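Local atomic coordinates of ribose ABC transporter, substrate binding protein (Conexibacter woesei, PDB entry 4KQ9), a protein that probably binds a sugar, possibly ribose, outside the cell membrane and delivers it to an ABC importer. Residues Ser45-Gly50 with Ser70-Ser75; Gly66-Pro71 with Ile92-Gly97; Ala76-Ile81 with Gly97-Val102. The protein carries 1 engineered substitution. One frame throughout, in Å; residues are numbered along the deposited sequence.

Contact 1: residues Ser45-Gly50 with Ser70-Ser75; sequences SEIDPG and SPIDGS
The flat peptide group joining Ile47 to Asp48 takes the end of Ile72 on one face: CD1 stands almost straight above Asp48 N at 3.4 Å. The ring of Pro49 presents a face to the same side chain, with Ile72 CG2 over the ring's CA at 3.6 Å, while Asp73 CB stands over the same face, displaced outward past the ring, 4.4 Å from Pro49 CG. With CG1 anti to the backbone N (chi1 -176°) and the chain extended beyond it, Ile72 CD1 reaches the peptide while CG2 stays over Pro49. Ile47 crosses it at about a right angle and sets CG2 3.5 Å from CD1, tighter than usual for two methyl groups. The contact joins the turn between strand 39-45 and helix 49-61 to the loop after strand 66-69, at the C-terminal edge of the parallel sheet in a periplasmic-binding-protein lobe. Ile47 centres an inverse gamma turn, and Glu46 O receives Asp48 N and Ser45 OG from opposite faces of its plane. Asp48 then caps helix 49-61 through Lys51 N. From that helix Gln52 bonds to Ile72 N and Ser70 O. Asp73 OD2 is held by Ala76 N and, in an Asx turn, by Ser75 N, which approaches from above the carboxylate plane.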
ATOM      1  N   SER A  45       4.626 -11.219  14.011  1.00 36.69           N
ATOM      2  CA  SER A  45       5.344 -12.416  13.803  1.00 36.89           C
ATOM      3  C   SER A  45       6.631 -12.129  13.009  1.00 40.67           C
ATOM      4  O   SER A  45       6.900 -10.993  12.570  1.00 35.51           O
ATOM      5  CB  SER A  45       4.447 -13.437  13.141  1.00 38.16           C
ATOM      6  OG  SER A  45       4.355 -13.159  11.770  1.00 42.46           O
ATOM      7  N   GLU A  46       7.407 -13.181  12.801  1.00 40.95           N
ATOM      8  CA  GLU A  46       8.657 -13.083  12.079  1.00 43.86           C
ATOM      9  C   GLU A  46       8.200 -12.961  10.670  1.00 47.19           C
ATOM     10  O   GLU A  46       7.046 -13.327  10.361  1.00 43.68           O
ATOM     11  CB  GLU A  46       9.515 -14.354  12.240  1.00 44.92           C
ATOM     12  CG  GLU A  46      10.242 -14.428  13.572  1.00 39.35           C
ATOM     13  N   ILE A  47       9.069 -12.474   9.795  1.00 44.79           N
ATOM     14  CA  ILE A  47       8.695 -12.440   8.399  1.00 48.01           C
ATOM     15  C   ILE A  47       8.709 -13.840   7.806  1.00 47.38           C
ATOM     16  O   ILE A  47       9.586 -14.169   7.019  1.00 56.11           O
ATOM     17  CB  ILE A  47       9.556 -11.455   7.591  1.00 51.89           C
ATOM     18  CG1 ILE A  47       9.465 -10.061   8.251  1.00 52.48           C
ATOM     19  CG2 ILE A  47       9.089 -11.411   6.135  1.00 51.22           C
ATOM     20  CD1 ILE A  47      10.081  -8.924   7.457  1.00 52.06           C
ATOM     21  N   ASP A  48       7.729 -14.666   8.180  1.00 44.65           N
ATOM     22  CA  ASP A  48       7.588 -16.007   7.589  1.00 47.19           C
ATOM     23  C   ASP A  48       6.148 -16.543   7.676  1.00 42.71           C
ATOM     24  O   ASP A  48       5.550 -16.506   8.767  1.00 39.31           O
ATOM     25  CB  ASP A  48       8.520 -17.018   8.275  1.00 50.26           C
ATOM     26  CG  ASP A  48       8.321 -18.447   7.742  1.00 55.18           C
ATOM     27  OD1 ASP A  48       8.839 -18.783   6.652  1.00 62.52           O
ATOM     28  OD2 ASP A  48       7.632 -19.242   8.407  1.00 58.64           O
ATOM     29  N   PRO A  49       5.625 -17.107   6.558  1.00 38.90           N
ATOM     30  CA  PRO A  49       4.199 -17.480   6.567  1.00 44.05           C
ATOM     31  C   PRO A  49       3.860 -18.447   7.683  1.00 42.80           C
ATOM     32  O   PRO A  49       2.864 -18.248   8.375  1.00 41.04           O
ATOM     33  CB  PRO A  49       3.975 -18.123   5.199  1.00 45.66           C
ATOM     34  CG  PRO A  49       5.087 -17.641   4.323  1.00 43.41           C
ATOM     35  CD  PRO A  49       6.244 -17.307   5.230  1.00 42.71           C
ATOM     36  N   GLY A  50       4.731 -19.445   7.888  1.00 38.57           N
ATOM     37  CA  GLY A  50       4.539 -20.446   8.903  1.00 35.21           C
ATOM     38  C   GLY A  50       4.475 -19.829  10.256  1.00 34.23           C
ATOM     39  O   GLY A  50       3.720 -20.271  11.097  1.00 42.19           O
ATOM     40  N   SER A  70      -3.135  -8.442   8.886  1.00 21.83           N
ATOM     41  CA  SER A  70      -2.374  -8.071   7.651  1.00 22.64           C
ATOM     42  C   SER A  70      -1.543  -9.303   7.219  1.00 23.82           C
ATOM     43  O   SER A  70      -0.570  -9.651   7.902  1.00 23.63           O
ATOM     44  CB  SER A  70      -1.454  -6.885   7.884  1.00 19.88           C
ATOM     45  OG  SER A  70      -2.183  -5.731   8.314  1.00 22.34           O
ATOM     46  N   PRO A  71      -1.935  -9.989   6.137  1.00 26.73           N
ATOM     47  CA  PRO A  71      -1.342 -11.301   5.832  1.00 28.54           C
ATOM     48  C   PRO A  71      -0.010 -11.208   5.103  1.00 30.99           C
ATOM     49  O   PRO A  71       0.096 -10.538   4.079  1.00 26.93           O
ATOM     50  CB  PRO A  71      -2.366 -11.953   4.923  1.00 28.26           C
ATOM     51  CG  PRO A  71      -3.047 -10.821   4.257  1.00 29.90           C
ATOM     52  CD  PRO A  71      -2.985  -9.639   5.169  1.00 29.74           C
ATOM     53  N   ILE A  72       1.006 -11.856   5.664  1.00 34.86           N
ATOM     54  CA  ILE A  72       2.307 -11.932   4.997  1.00 35.93           C
ATOM     55  C   ILE A  72       2.242 -12.597   3.618  1.00 35.35           C
ATOM     56  O   ILE A  72       2.936 -12.184   2.713  1.00 34.20           O
ATOM     57  CB  ILE A  72       3.385 -12.635   5.848  1.00 39.52           C
ATOM     58  CG1 ILE A  72       4.730 -12.579   5.093  1.00 41.50           C
ATOM     59  CG2 ILE A  72       3.026 -14.084   6.144  1.00 38.73           C
ATOM     60  CD1 ILE A  72       5.910 -12.756   6.016  1.00 47.00           C
ATOM     61  N   ASP A  73       1.414 -13.609   3.444  1.00 39.34           N
ATOM     62  CA  ASP A  73       1.234 -14.212   2.122  1.00 42.44           C
ATOM     63  C   ASP A  73      -0.231 -14.494   1.907  1.00 39.57           C
ATOM     64  O   ASP A  73      -0.848 -15.202   2.700  1.00 42.35           O
ATOM     65  CB  ASP A  73       2.009 -15.541   1.983  1.00 47.59           C
ATOM     66  CG  ASP A  73       1.641 -16.303   0.695  1.00 50.49           C
ATOM     67  OD1 ASP A  73       1.982 -15.830  -0.399  1.00 61.25           O
ATOM     68  OD2 ASP A  73       0.974 -17.352   0.749  1.00 64.20           O
ATOM     69  N   GLY A  74      -0.766 -14.023   0.795  1.00 40.31           N
ATOM     70  CA  GLY A  74      -2.199 -14.138   0.519  1.00 40.47           C
ATOM     71  C   GLY A  74      -2.820 -15.508   0.255  1.00 42.76           C
ATOM     72  O   GLY A  74      -4.050 -15.654   0.285  1.00 41.19           O
ATOM     73  N   SER A  75      -2.016 -16.525  -0.016  1.00 46.45           N
ATOM     74  CA  SER A  75      -2.589 -17.861  -0.281  1.00 47.07           C
ATOM     75  C   SER A  75      -2.278 -18.871   0.806  1.00 45.35           C
ATOM     76  O   SER A  75      -3.114 -19.696   1.127  1.00 48.23           O
ATOM     77  CB  SER A  75      -2.177 -18.390  -1.666  1.00 47.99           C
ATOM     78  OG  SER A  75      -0.788 -18.272  -1.884  1.00 52.49           O
TER

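Contact 2: residues Gly66-Pro71 with Ile92-Gly97; sequences GLIVSP and ILLADG
Ile92 lies beside Ile68 in a parallel pair of strands, their CA atoms 4.7 Å apart, and it buries slightly more surface here than any other residue. Its backbone does much of the joining: Ile92 N donates to Leu67 O in the carbonyl plane, and Ile92 O accepts from Val69 N at 2.9 Å, nearly along the C=O axis. The next bond, from Leu94 N to Val69 O, is more bent, with an angle of 138° at the hydrogen, and the donor sits above the carbonyl plane.

Ile68 places its CG2 branch anti to the backbone N, where it leans over Ile92 O and meets Leu94 CD2 at 3.7 Å. On this face Ile68, Ile92 and Leu94 pack against helix 247-264. Val69 and Leu93 project from the other face, which helix 78-86 approaches in the beta-alpha-beta unit formed by strand 66-69, that helix and strand 91-94.

Pro71 takes over where the strands end. Pro71, which has no N-H, turns the edge of its ring to the 92-97 loop: CD is 3.1 Å from Asp96 O, and CG is 3.6 Å from Gly97 O. Just before it, Ser70 OG comes within 2.9 Å of Leu94 O and is also hydrogen-bonded to Tyr12 OH. Asp96 CB also touches Pro71 CD, while its OD2 bonds to a bound glycerol, probably from the crystallisation liquor.

The chemistry changes along the pair, from regular amide bonding between the strands to a serine hydroxyl near Leu94 O, whose proton has more than one possible acceptor, and then to contacts of the Pro71 ring without hydrogen bonds. Asp96 O is buried without a hydrogen-bond partner, so the weakly polarised C-H groups of Pro71 probably offer it slight electrostatic compensation.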
ATOM      1  N   GLY A  66     -12.631 -10.362  18.286  1.00 20.61           N
ATOM      2  CA  GLY A  66     -12.301 -10.022  16.892  1.00 21.04           C
ATOM      3  C   GLY A  66     -10.830 -10.195  16.555  1.00 20.99           C
ATOM      4  O   GLY A  66      -9.977 -10.153  17.444  1.00 21.41           O
ATOM      5  N   LEU A  67     -10.569 -10.508  15.292  1.00 20.40           N
ATOM      6  CA  LEU A  67      -9.242 -10.653  14.726  1.00 21.84           C
ATOM      7  C   LEU A  67      -9.095  -9.746  13.508  1.00 21.37           C
ATOM      8  O   LEU A  67      -9.907  -9.834  12.585  1.00 20.04           O
ATOM      9  CB  LEU A  67      -9.031 -12.071  14.239  1.00 22.68           C
ATOM     10  CG  LEU A  67      -7.679 -12.518  13.651  1.00 24.90           C
ATOM     11  CD1 LEU A  67      -6.499 -12.282  14.583  1.00 24.92           C
ATOM     12  CD2 LEU A  67      -7.713 -13.986  13.283  1.00 26.73           C
ATOM     13  N   ILE A  68      -8.041  -8.935  13.496  1.00 18.85           N
ATOM     14  CA  ILE A  68      -7.611  -8.181  12.323  1.00 18.48           C
ATOM     15  C   ILE A  68      -6.265  -8.802  11.856  1.00 19.35           C
ATOM     16  O   ILE A  68      -5.424  -9.132  12.683  1.00 19.02           O
ATOM     17  CB  ILE A  68      -7.470  -6.705  12.676  1.00 18.27           C
ATOM     18  CG1 ILE A  68      -8.753  -6.210  13.368  1.00 18.86           C
ATOM     19  CG2 ILE A  68      -6.998  -5.876  11.463  1.00 18.22           C
ATOM     20  CD1 ILE A  68      -8.660  -4.805  13.868  1.00 16.79           C
ATOM     21  N   VAL A  69      -6.101  -8.997  10.550  1.00 19.56           N
ATOM     22  CA  VAL A  69      -4.929  -9.630  10.003  1.00 21.30           C
ATOM     23  C   VAL A  69      -4.406  -8.847   8.828  1.00 20.70           C
ATOM     24  O   VAL A  69      -5.130  -8.642   7.869  1.00 17.79           O
ATOM     25  CB  VAL A  69      -5.214 -11.045   9.465  1.00 22.80           C
ATOM     26  CG1 VAL A  69      -3.915 -11.690   9.031  1.00 25.93           C
ATOM     27  CG2 VAL A  69      -5.918 -11.923  10.506  1.00 25.81           C
ATOM     28  N   SER A  70      -3.135  -8.442   8.886  1.00 21.83           N
ATOM     29  CA  SER A  70      -2.374  -8.071   7.651  1.00 22.64           C
ATOM     30  C   SER A  70      -1.543  -9.303   7.219  1.00 23.82           C
ATOM     31  O   SER A  70      -0.570  -9.651   7.902  1.00 23.63           O
ATOM     32  CB  SER A  70      -1.454  -6.885   7.884  1.00 19.88           C
ATOM     33  OG  SER A  70      -2.183  -5.731   8.314  1.00 22.34           O
ATOM     34  N   PRO A  71      -1.935  -9.989   6.137  1.00 26.73           N
ATOM     35  CA  PRO A  71      -1.342 -11.301   5.832  1.00 28.54           C
ATOM     36  C   PRO A  71      -0.010 -11.208   5.103  1.00 30.99           C
ATOM     37  O   PRO A  71       0.096 -10.538   4.079  1.00 26.93           O
ATOM     38  CB  PRO A  71      -2.366 -11.953   4.923  1.00 28.26           C
ATOM     39  CG  PRO A  71      -3.047 -10.821   4.257  1.00 29.90           C
ATOM     40  CD  PRO A  71      -2.985  -9.639   5.169  1.00 29.74           C
ATOM     41  N   ILE A  92     -11.104  -9.195   9.993  1.00 14.30           N
ATOM     42  CA  ILE A  92     -10.964  -8.114   9.031  1.00 14.63           C
ATOM     43  C   ILE A  92      -9.560  -8.286   8.451  1.00 14.03           C
ATOM     44  O   ILE A  92      -8.608  -8.360   9.200  1.00 13.51           O
ATOM     45  CB  ILE A  92     -11.119  -6.715   9.666  1.00 14.57           C
ATOM     46  CG1 ILE A  92     -12.578  -6.503  10.130  1.00 15.10           C
ATOM     47  CG2 ILE A  92     -10.713  -5.617   8.655  1.00 17.53           C
ATOM     48  CD1 ILE A  92     -12.762  -5.194  10.896  1.00 14.60           C
ATOM     49  N   LEU A  93      -9.456  -8.306   7.142  1.00 12.44           N
ATOM     50  CA  LEU A  93      -8.191  -8.222   6.493  1.00 13.94           C
ATOM     51  C   LEU A  93      -7.781  -6.756   6.358  1.00 13.62           C
ATOM     52  O   LEU A  93      -8.620  -5.873   6.084  1.00 13.87           O
ATOM     53  CB  LEU A  93      -8.244  -8.870   5.110  1.00 14.52           C
ATOM     54  CG  LEU A  93      -8.690 -10.309   5.223  1.00 15.84           C
ATOM     55  CD1 LEU A  93      -9.079 -10.785   3.846  1.00 16.28           C
ATOM     56  CD2 LEU A  93      -7.582 -11.114   5.906  1.00 18.49           C
ATOM     57  N   LEU A  94      -6.485  -6.499   6.494  1.00 13.77           N
ATOM     58  CA  LEU A  94      -6.018  -5.117   6.615  1.00 15.31           C
ATOM     59  C   LEU A  94      -4.769  -4.913   5.764  1.00 16.38           C
ATOM     60  O   LEU A  94      -3.802  -5.655   5.918  1.00 17.79           O
ATOM     61  CB  LEU A  94      -5.782  -4.791   8.096  1.00 14.67           C
ATOM     62  CG  LEU A  94      -5.310  -3.379   8.376  1.00 13.36           C
ATOM     63  CD1 LEU A  94      -6.186  -2.320   7.784  1.00 14.01           C
ATOM     64  CD2 LEU A  94      -5.140  -3.067   9.841  1.00 15.02           C
ATOM     65  N   ALA A  95      -4.829  -3.921   4.877  1.00 16.17           N
ATOM     66  CA  ALA A  95      -3.796  -3.489   3.874  1.00 19.13           C
ATOM     67  C   ALA A  95      -3.594  -4.408   2.660  1.00 19.75           C
ATOM     68  O   ALA A  95      -3.395  -3.948   1.510  1.00 24.20           O
ATOM     69  CB  ALA A  95      -2.472  -3.163   4.539  1.00 18.95           C
ATOM     70  N   ASP A  96      -3.618  -5.698   2.923  1.00 21.64           N
ATOM     71  CA  ASP A  96      -3.505  -6.725   1.927  1.00 24.20           C
ATOM     72  C   ASP A  96      -4.551  -7.808   2.157  1.00 22.18           C
ATOM     73  O   ASP A  96      -4.906  -8.144   3.309  1.00 24.57           O
ATOM     74  CB  ASP A  96      -2.113  -7.368   1.968  1.00 26.37           C
ATOM     75  CG  ASP A  96      -1.017  -6.426   1.501  1.00 31.88           C
ATOM     76  OD1 ASP A  96      -0.972  -6.081   0.278  1.00 34.19           O
ATOM     77  OD2 ASP A  96      -0.210  -6.026   2.376  1.00 34.45           O
ATOM     78  N   GLY A  97      -5.004  -8.380   1.056  1.00 21.13           N
ATOM     79  CA  GLY A  97      -6.060  -9.376   1.039  1.00 23.56           C
ATOM     80  C   GLY A  97      -5.544 -10.799   0.840  1.00 27.75           C
ATOM     81  O   GLY A  97      -4.364 -11.058   0.965  1.00 28.84           O
TER

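Contact 3: residues Ala76-Ile81 with Gly97-Val102; sequences ALVPTI and GLSEDV
Val78 and Leu98 mark the closest backbone approach, 6.6 Å between CA atoms, where the N-terminal part of helix 78-86 faces an irregular loop; no hydrogen bond passes between the two segments.

Val78 buries the most surface and divides it between its methyl groups. CG1, anti to the backbone N (chi1 167°), reaches Val102 CG1 at 3.7 Å and also stands over the face of the Glu100 carboxylate, 3.9 Å from CD. Glu100 arrives across it at about a right angle, its chain extended beyond CG, so that aliphatic and carboxylate carbons both lie along the methyl. The other branch, CG2, meets Ser99 OG at 3.6 Å and Leu98 CB a little farther off.

One turn on, Ile81 points at the loop. Ile81 CD1 faces both methyl groups of Leu98, 3.8 Å from Leu98 CD1, and Ile81 CG2 touches Val102 CG2 at 3.8 Å. Val102 thus forks across the helix, one methyl to Val78 and one to Ile81, while Leu98 continues the apolar seam to Leu77.

Beyond this patch Leu98 also rests on Pro71 and Leu93, and Asp101, directed away from the helix, forms a salt bridge with Arg270. Ser99 and Glu100 lie on the solvent side of the patch, whereas Val78, Ile81 and Val102 are buried. A connecting helix docked through aliphatic residues onto the loop after the next strand fits the alpha/beta sandwich of a periplasmic-binding-protein lobe, here with helix 78-86 linking strands 66-69 and 91-94.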
ATOM      1  N   ALA A  76      -1.098 -18.791   1.396  1.00 42.85           N
ATOM      2  CA  ALA A  76      -0.708 -19.742   2.412  1.00 44.26           C
ATOM      3  C   ALA A  76      -1.549 -19.588   3.662  1.00 45.77           C
ATOM      4  O   ALA A  76      -1.775 -20.572   4.377  1.00 43.63           O
ATOM      5  CB  ALA A  76       0.759 -19.547   2.759  1.00 47.12           C
ATOM      6  N   LEU A  77      -1.979 -18.345   3.932  1.00 42.52           N
ATOM      7  CA  LEU A  77      -2.778 -18.009   5.120  1.00 38.17           C
ATOM      8  C   LEU A  77      -4.289 -18.343   4.994  1.00 31.08           C
ATOM      9  O   LEU A  77      -5.015 -18.267   5.977  1.00 33.01           O
ATOM     10  CB  LEU A  77      -2.603 -16.517   5.500  1.00 39.05           C
ATOM     11  CG  LEU A  77      -1.562 -16.229   6.581  1.00 41.10           C
ATOM     12  CD1 LEU A  77      -0.228 -16.856   6.187  1.00 45.73           C
ATOM     13  CD2 LEU A  77      -1.395 -14.745   6.791  1.00 41.20           C
ATOM     14  N   VAL A  78      -4.731 -18.714   3.806  1.00 29.57           N
ATOM     15  CA  VAL A  78      -6.138 -18.987   3.571  1.00 33.07           C
ATOM     16  C   VAL A  78      -6.763 -19.988   4.526  1.00 34.87           C
ATOM     17  O   VAL A  78      -7.779 -19.679   5.158  1.00 33.22           O
ATOM     18  CB  VAL A  78      -6.387 -19.398   2.112  1.00 34.74           C
ATOM     19  CG1 VAL A  78      -7.779 -19.987   1.931  1.00 36.92           C
ATOM     20  CG2 VAL A  78      -6.147 -18.204   1.194  1.00 35.25           C
ATOM     21  N   PRO A  79      -6.176 -21.180   4.654  1.00 35.29           N
ATOM     22  CA  PRO A  79      -6.767 -22.195   5.542  1.00 34.59           C
ATOM     23  C   PRO A  79      -6.915 -21.747   6.986  1.00 31.62           C
ATOM     24  O   PRO A  79      -7.938 -21.934   7.617  1.00 37.62           O
ATOM     25  CB  PRO A  79      -5.750 -23.353   5.455  1.00 37.54           C
ATOM     26  CG  PRO A  79      -5.201 -23.221   4.091  1.00 38.49           C
ATOM     27  CD  PRO A  79      -5.069 -21.735   3.871  1.00 38.92           C
ATOM     28  N   THR A  80      -5.883 -21.130   7.495  1.00 29.58           N
ATOM     29  CA  THR A  80      -5.903 -20.612   8.836  1.00 31.74           C
ATOM     30  C   THR A  80      -6.979 -19.512   9.044  1.00 30.00           C
ATOM     31  O   THR A  80      -7.740 -19.531   9.983  1.00 26.17           O
ATOM     32  CB  THR A  80      -4.520 -20.015   9.154  1.00 34.18           C
ATOM     33  OG1 THR A  80      -3.499 -20.843   8.581  1.00 40.32           O
ATOM     34  CG2 THR A  80      -4.325 -19.865  10.657  1.00 33.82           C
ATOM     35  N   ILE A  81      -7.045 -18.540   8.155  1.00 31.25           N
ATOM     36  CA  ILE A  81      -7.985 -17.445   8.398  1.00 32.01           C
ATOM     37  C   ILE A  81      -9.429 -18.001   8.193  1.00 29.43           C
ATOM     38  O   ILE A  81     -10.317 -17.766   8.987  1.00 33.33           O
ATOM     39  CB  ILE A  81      -7.635 -16.250   7.512  1.00 30.54           C
ATOM     40  CG1 ILE A  81      -6.292 -15.692   7.994  1.00 29.52           C
ATOM     41  CG2 ILE A  81      -8.766 -15.225   7.581  1.00 30.11           C
ATOM     42  CD1 ILE A  81      -5.618 -14.743   7.028  1.00 30.64           C
ATOM     43  N   GLY A  97      -5.004  -8.380   1.056  1.00 21.13           N
ATOM     44  CA  GLY A  97      -6.060  -9.376   1.039  1.00 23.56           C
ATOM     45  C   GLY A  97      -5.544 -10.799   0.840  1.00 27.75           C
ATOM     46  O   GLY A  97      -4.364 -11.058   0.965  1.00 28.84           O
ATOM     47  N   LEU A  98      -6.455 -11.740   0.660  1.00 29.40           N
ATOM     48  CA  LEU A  98      -6.094 -13.144   0.447  1.00 30.37           C
ATOM     49  C   LEU A  98      -6.403 -13.475  -0.989  1.00 34.94           C
ATOM     50  O   LEU A  98      -7.029 -12.664  -1.720  1.00 34.13           O
ATOM     51  CB  LEU A  98      -6.869 -14.070   1.365  1.00 26.82           C
ATOM     52  CG  LEU A  98      -6.727 -13.806   2.871  1.00 26.32           C
ATOM     53  CD1 LEU A  98      -7.553 -14.736   3.748  1.00 24.22           C
ATOM     54  CD2 LEU A  98      -5.274 -13.808   3.300  1.00 27.44           C
ATOM     55  N   SER A  99      -5.957 -14.663  -1.390  1.00 35.88           N
ATOM     56  CA  SER A  99      -6.176 -15.173  -2.748  1.00 35.91           C
ATOM     57  C   SER A  99      -7.597 -15.638  -3.011  1.00 35.75           C
ATOM     58  O   SER A  99      -7.956 -15.849  -4.151  1.00 36.68           O
ATOM     59  CB  SER A  99      -5.246 -16.350  -3.038  1.00 37.71           C
ATOM     60  OG  SER A  99      -5.687 -17.515  -2.343  1.00 42.74           O
ATOM     61  N   GLU A 100      -8.413 -15.810  -1.984  1.00 35.95           N
ATOM     62  CA  GLU A 100      -9.793 -16.111  -2.244  1.00 33.85           C
ATOM     63  C   GLU A 100     -10.613 -15.675  -1.064  1.00 31.95           C
ATOM     64  O   GLU A 100     -10.062 -15.446   0.017  1.00 29.88           O
ATOM     65  CB  GLU A 100      -9.958 -17.627  -2.469  1.00 39.87           C
ATOM     66  CG  GLU A 100      -9.831 -18.455  -1.187  1.00 39.41           C
ATOM     67  CD  GLU A 100      -9.719 -19.976  -1.448  1.00 47.56           C
ATOM     68  OE1 GLU A 100      -8.749 -20.402  -2.130  1.00 52.27           O
ATOM     69  OE2 GLU A 100     -10.602 -20.740  -0.973  1.00 43.02           O
ATOM     70  N   ASP A 101     -11.930 -15.599  -1.255  1.00 31.00           N
ATOM     71  CA  ASP A 101     -12.852 -15.123  -0.206  1.00 29.20           C
ATOM     72  C   ASP A 101     -12.951 -16.212   0.819  1.00 27.88           C
ATOM     73  O   ASP A 101     -13.245 -17.338   0.495  1.00 29.22           O
ATOM     74  CB  ASP A 101     -14.236 -14.808  -0.807  1.00 27.53           C
ATOM     75  CG  ASP A 101     -15.231 -14.155   0.196  1.00 29.85           C
ATOM     76  OD1 ASP A 101     -15.013 -14.102   1.435  1.00 27.60           O
ATOM     77  OD2 ASP A 101     -16.314 -13.724  -0.269  1.00 30.64           O
ATOM     78  N   VAL A 102     -12.715 -15.893   2.074  1.00 26.37           N
ATOM     79  CA  VAL A 102     -12.940 -16.873   3.107  1.00 27.91           C
ATOM     80  C   VAL A 102     -14.022 -16.454   4.123  1.00 28.71           C
ATOM     81  O   VAL A 102     -14.012 -16.947   5.245  1.00 28.00           O
ATOM     82  CB  VAL A 102     -11.601 -17.220   3.834  1.00 30.16           C
ATOM     83  CG1 VAL A 102     -10.548 -17.686   2.829  1.00 31.37           C
ATOM     84  CG2 VAL A 102     -11.067 -16.043   4.623  1.00 30.71           C
TER

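How the contacts relate
All three contacts belong to one lobe and follow the chain through successive strands and helices, their centres 10 to 11 Å apart. Contacts 1 and 2 share Ser70 and Pro71, whereas contacts 2 and 3 share Gly97. Pro71 ties the group together: its CB packs 3.5 Å from Leu77 CD2 and 3.8 Å from Leu98 CD2. Contact 1 also meets contact 3 through a probable hydrogen bond from Ser99 N to Gly74 O, 2.7 Å long. Val69 CG1, 4.0 Å from Ile81 CD1, joins the sheet to the helix. A glycerol, probably from crystallisation, lies about 3 Å from the Asp96 side chain and about 4 Å from that of Leu98.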